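Local coordinates for scaffolding protein (Clostridium cellulolyticum, PDB 1G43) that probably binds crystalline cellulose through this family IIIa cellulose-binding domain, tethering the cellulosome to its substrate, at residues A[88-92]-A[129-133]. Numbering follows the deposited sequence.
Sequences VTNAD and SNDWS. With CA (calcium ion), chain B.
Asn-90 meets Asn-130 and Trp-132 where a tight hairpin turn leans on a calcium-binding loop, and one backbone hydrogen bond joins turn and loop: Trp-132 N donates to Asn-90 O over 2.8 Å, in the carbonyl plane but bent at the hydrogen (141°). Beside it, Asn-90 CA makes a CH···O contact of 3.3 Å with Asn-130 O. The Asn-90 amide lies over the Asn-130 to Asp-131 peptide, its ND2 passing 3.8 Å from Asn-130 CB, and the two side-chain amides are turned 62° apart. On the Trp-132 side of the bond, Ala-91 CB packs on Trp-132 CB at 3.9 Å; with CG anti to the backbone N (chi1 -162°), the far end of the indole leads away from the turn while CD1 stays near Thr-89 O. Pro-160 touches both side chains.

The turn itself, type II from Val-88 to Ala-91, is closed by paired backbone bonds between those two residues, with Asn-90 at its third position in a left-handed conformation. Across from it, Asn-130 OD1 and Asp-131 OD1 each bind the calcium at 2.5 Å, and Thr-48, Asp-50 and Asp-127 supply further ligands. A calcium-ligating loop thus packs against the hairpin linking strands 77-88 and 91-99, consistent with the metal helping to fix loops at the margin of a CBM3 beta-sandwich.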
ATOM      1  N   VAL A  88     -15.501  11.024   1.464  1.00 31.35           N
ATOM      2  CA  VAL A  88     -15.059  12.149   2.288  1.00 31.02           C
ATOM      3  C   VAL A  88     -14.229  13.075   1.399  1.00 30.87           C
ATOM      4  O   VAL A  88     -13.937  12.743   0.259  1.00 30.87           O
ATOM      5  CB  VAL A  88     -14.180  11.723   3.503  1.00 32.25           C
ATOM      6  CG1 VAL A  88     -14.987  10.844   4.460  1.00 32.65           C
ATOM      7  CG2 VAL A  88     -12.913  11.027   3.025  1.00 32.02           C
ATOM      8  N   THR A  89     -13.850  14.239   1.911  1.00 30.60           N
ATOM      9  CA  THR A  89     -13.051  15.186   1.126  1.00 29.93           C
ATOM     10  C   THR A  89     -11.707  14.540   0.762  1.00 28.93           C
ATOM     11  O   THR A  89     -10.960  14.093   1.652  1.00 29.24           O
ATOM     12  CB  THR A  89     -12.713  16.487   1.927  1.00 30.67           C
ATOM     13  OG1 THR A  89     -13.881  16.974   2.604  1.00 32.42           O
ATOM     14  CG2 THR A  89     -12.190  17.555   0.984  1.00 30.78           C
ATOM     15  N   ASN A  90     -11.402  14.515  -0.532  1.00 26.38           N
ATOM     16  CA  ASN A  90     -10.164  13.961  -1.043  1.00 25.70           C
ATOM     17  C   ASN A  90     -10.029  12.454  -0.973  1.00 25.18           C
ATOM     18  O   ASN A  90      -8.927  11.912  -1.091  1.00 22.07           O
ATOM     19  CB  ASN A  90      -8.972  14.641  -0.382  1.00 25.35           C
ATOM     20  CG  ASN A  90      -8.831  16.051  -0.852  1.00 27.55           C
ATOM     21  OD1 ASN A  90      -7.896  16.767  -0.499  1.00 29.21           O
ATOM     22  ND2 ASN A  90      -9.775  16.471  -1.671  1.00 27.51           N
ATOM     23  N   ALA A  91     -11.161  11.777  -0.820  1.00 24.27           N
ATOM     24  CA  ALA A  91     -11.128  10.336  -0.761  1.00 25.03           C
ATOM     25  C   ALA A  91     -12.457   9.681  -1.156  1.00 25.14           C
ATOM     26  O   ALA A  91     -13.357   9.583  -0.321  1.00 27.31           O
ATOM     27  CB  ALA A  91     -10.717   9.893   0.631  1.00 23.62           C
ATOM     28  N   ASP A  92     -12.597   9.255  -2.416  1.00 21.95           N
ATOM     29  CA  ASP A  92     -13.810   8.560  -2.816  1.00 21.67           C
ATOM     30  C   ASP A  92     -13.553   7.086  -3.157  1.00 21.37           C
ATOM     31  O   ASP A  92     -14.496   6.333  -3.377  1.00 22.02           O
ATOM     32  CB  ASP A  92     -14.544   9.258  -3.974  1.00 20.63           C
ATOM     33  CG  ASP A  92     -13.651   9.571  -5.161  1.00 20.48           C
ATOM     34  OD1 ASP A  92     -12.937   8.688  -5.647  1.00 23.15           O
ATOM     35  OD2 ASP A  92     -13.680  10.711  -5.627  1.00 22.80           O
ATOM     36  N   SER A 129      -3.178  15.859  -6.518  1.00 23.10           N
ATOM     37  CA  SER A 129      -3.253  16.894  -5.507  1.00 23.98           C
ATOM     38  C   SER A 129      -4.497  16.852  -4.644  1.00 24.34           C
ATOM     39  O   SER A 129      -4.496  17.442  -3.573  1.00 25.31           O
ATOM     40  CB  SER A 129      -3.047  18.308  -6.110  1.00 26.23           C
ATOM     41  OG  SER A 129      -4.202  18.862  -6.721  1.00 27.36           O
ATOM     42  N   ASN A 130      -5.551  16.174  -5.085  1.00 23.06           N
ATOM     43  CA  ASN A 130      -6.756  16.069  -4.241  1.00 22.42           C
ATOM     44  C   ASN A 130      -6.935  14.621  -3.752  1.00 21.41           C
ATOM     45  O   ASN A 130      -8.050  14.133  -3.582  1.00 20.08           O
ATOM     46  CB  ASN A 130      -8.009  16.540  -4.989  1.00 21.83           C
ATOM     47  CG  ASN A 130      -8.239  15.782  -6.269  1.00 22.53           C
ATOM     48  OD1 ASN A 130      -7.473  14.914  -6.606  1.00 21.75           O
ATOM     49  ND2 ASN A 130      -9.308  16.113  -6.984  1.00 21.89           N
ATOM     50  N   ASP A 131      -5.804  13.951  -3.566  1.00 20.46           N
ATOM     51  CA  ASP A 131      -5.759  12.593  -3.051  1.00 20.82           C
ATOM     52  C   ASP A 131      -5.308  12.622  -1.593  1.00 21.28           C
ATOM     53  O   ASP A 131      -4.238  13.127  -1.237  1.00 20.53           O
ATOM     54  CB  ASP A 131      -4.809  11.710  -3.864  1.00 18.84           C
ATOM     55  CG  ASP A 131      -5.303  11.482  -5.269  1.00 19.14           C
ATOM     56  OD1 ASP A 131      -6.459  11.830  -5.556  1.00 18.06           O
ATOM     57  OD2 ASP A 131      -4.536  10.956  -6.089  1.00 19.85           O
ATOM     58  N   TRP A 132      -6.160  12.057  -0.759  1.00 22.98           N
ATOM     59  CA  TRP A 132      -5.951  11.969   0.657  1.00 22.63           C
ATOM     60  C   TRP A 132      -4.603  11.369   1.051  1.00 22.42           C
ATOM     61  O   TRP A 132      -3.933  11.906   1.914  1.00 21.48           O
ATOM     62  CB  TRP A 132      -7.075  11.140   1.263  1.00 25.56           C
ATOM     63  CG  TRP A 132      -7.211  11.339   2.709  1.00 28.14           C
ATOM     64  CD1 TRP A 132      -7.866  12.358   3.340  1.00 29.55           C
ATOM     65  CD2 TRP A 132      -6.646  10.522   3.738  1.00 28.93           C
ATOM     66  NE1 TRP A 132      -7.747  12.224   4.699  1.00 30.08           N
ATOM     67  CE2 TRP A 132      -6.999  11.104   4.971  1.00 29.67           C
ATOM     68  CE3 TRP A 132      -5.875   9.353   3.737  1.00 29.66           C
ATOM     69  CZ2 TRP A 132      -6.607  10.558   6.186  1.00 28.86           C
ATOM     70  CZ3 TRP A 132      -5.489   8.811   4.938  1.00 29.98           C
ATOM     71  CH2 TRP A 132      -5.856   9.415   6.152  1.00 31.09           C
ATOM     72  N   SER A 133      -4.195  10.260   0.443  1.00 21.57           N
ATOM     73  CA  SER A 133      -2.915   9.671   0.839  1.00 22.21           C
ATOM     74  C   SER A 133      -1.725  10.224   0.073  1.00 22.18           C
ATOM     75  O   SER A 133      -0.625   9.722   0.212  1.00 23.02           O
ATOM     76  CB  SER A 133      -2.931   8.154   0.651  1.00 21.36           C
ATOM     77  OG  SER A 133      -3.960   7.563   1.412  1.00 23.94           O
TER
HETATM   78 CA    CA B 200      -7.544  12.655  -7.643  1.00 20.04          CA
HETATM   79  O   HOH W   1      -5.713  10.713  -8.370  1.00 13.77           O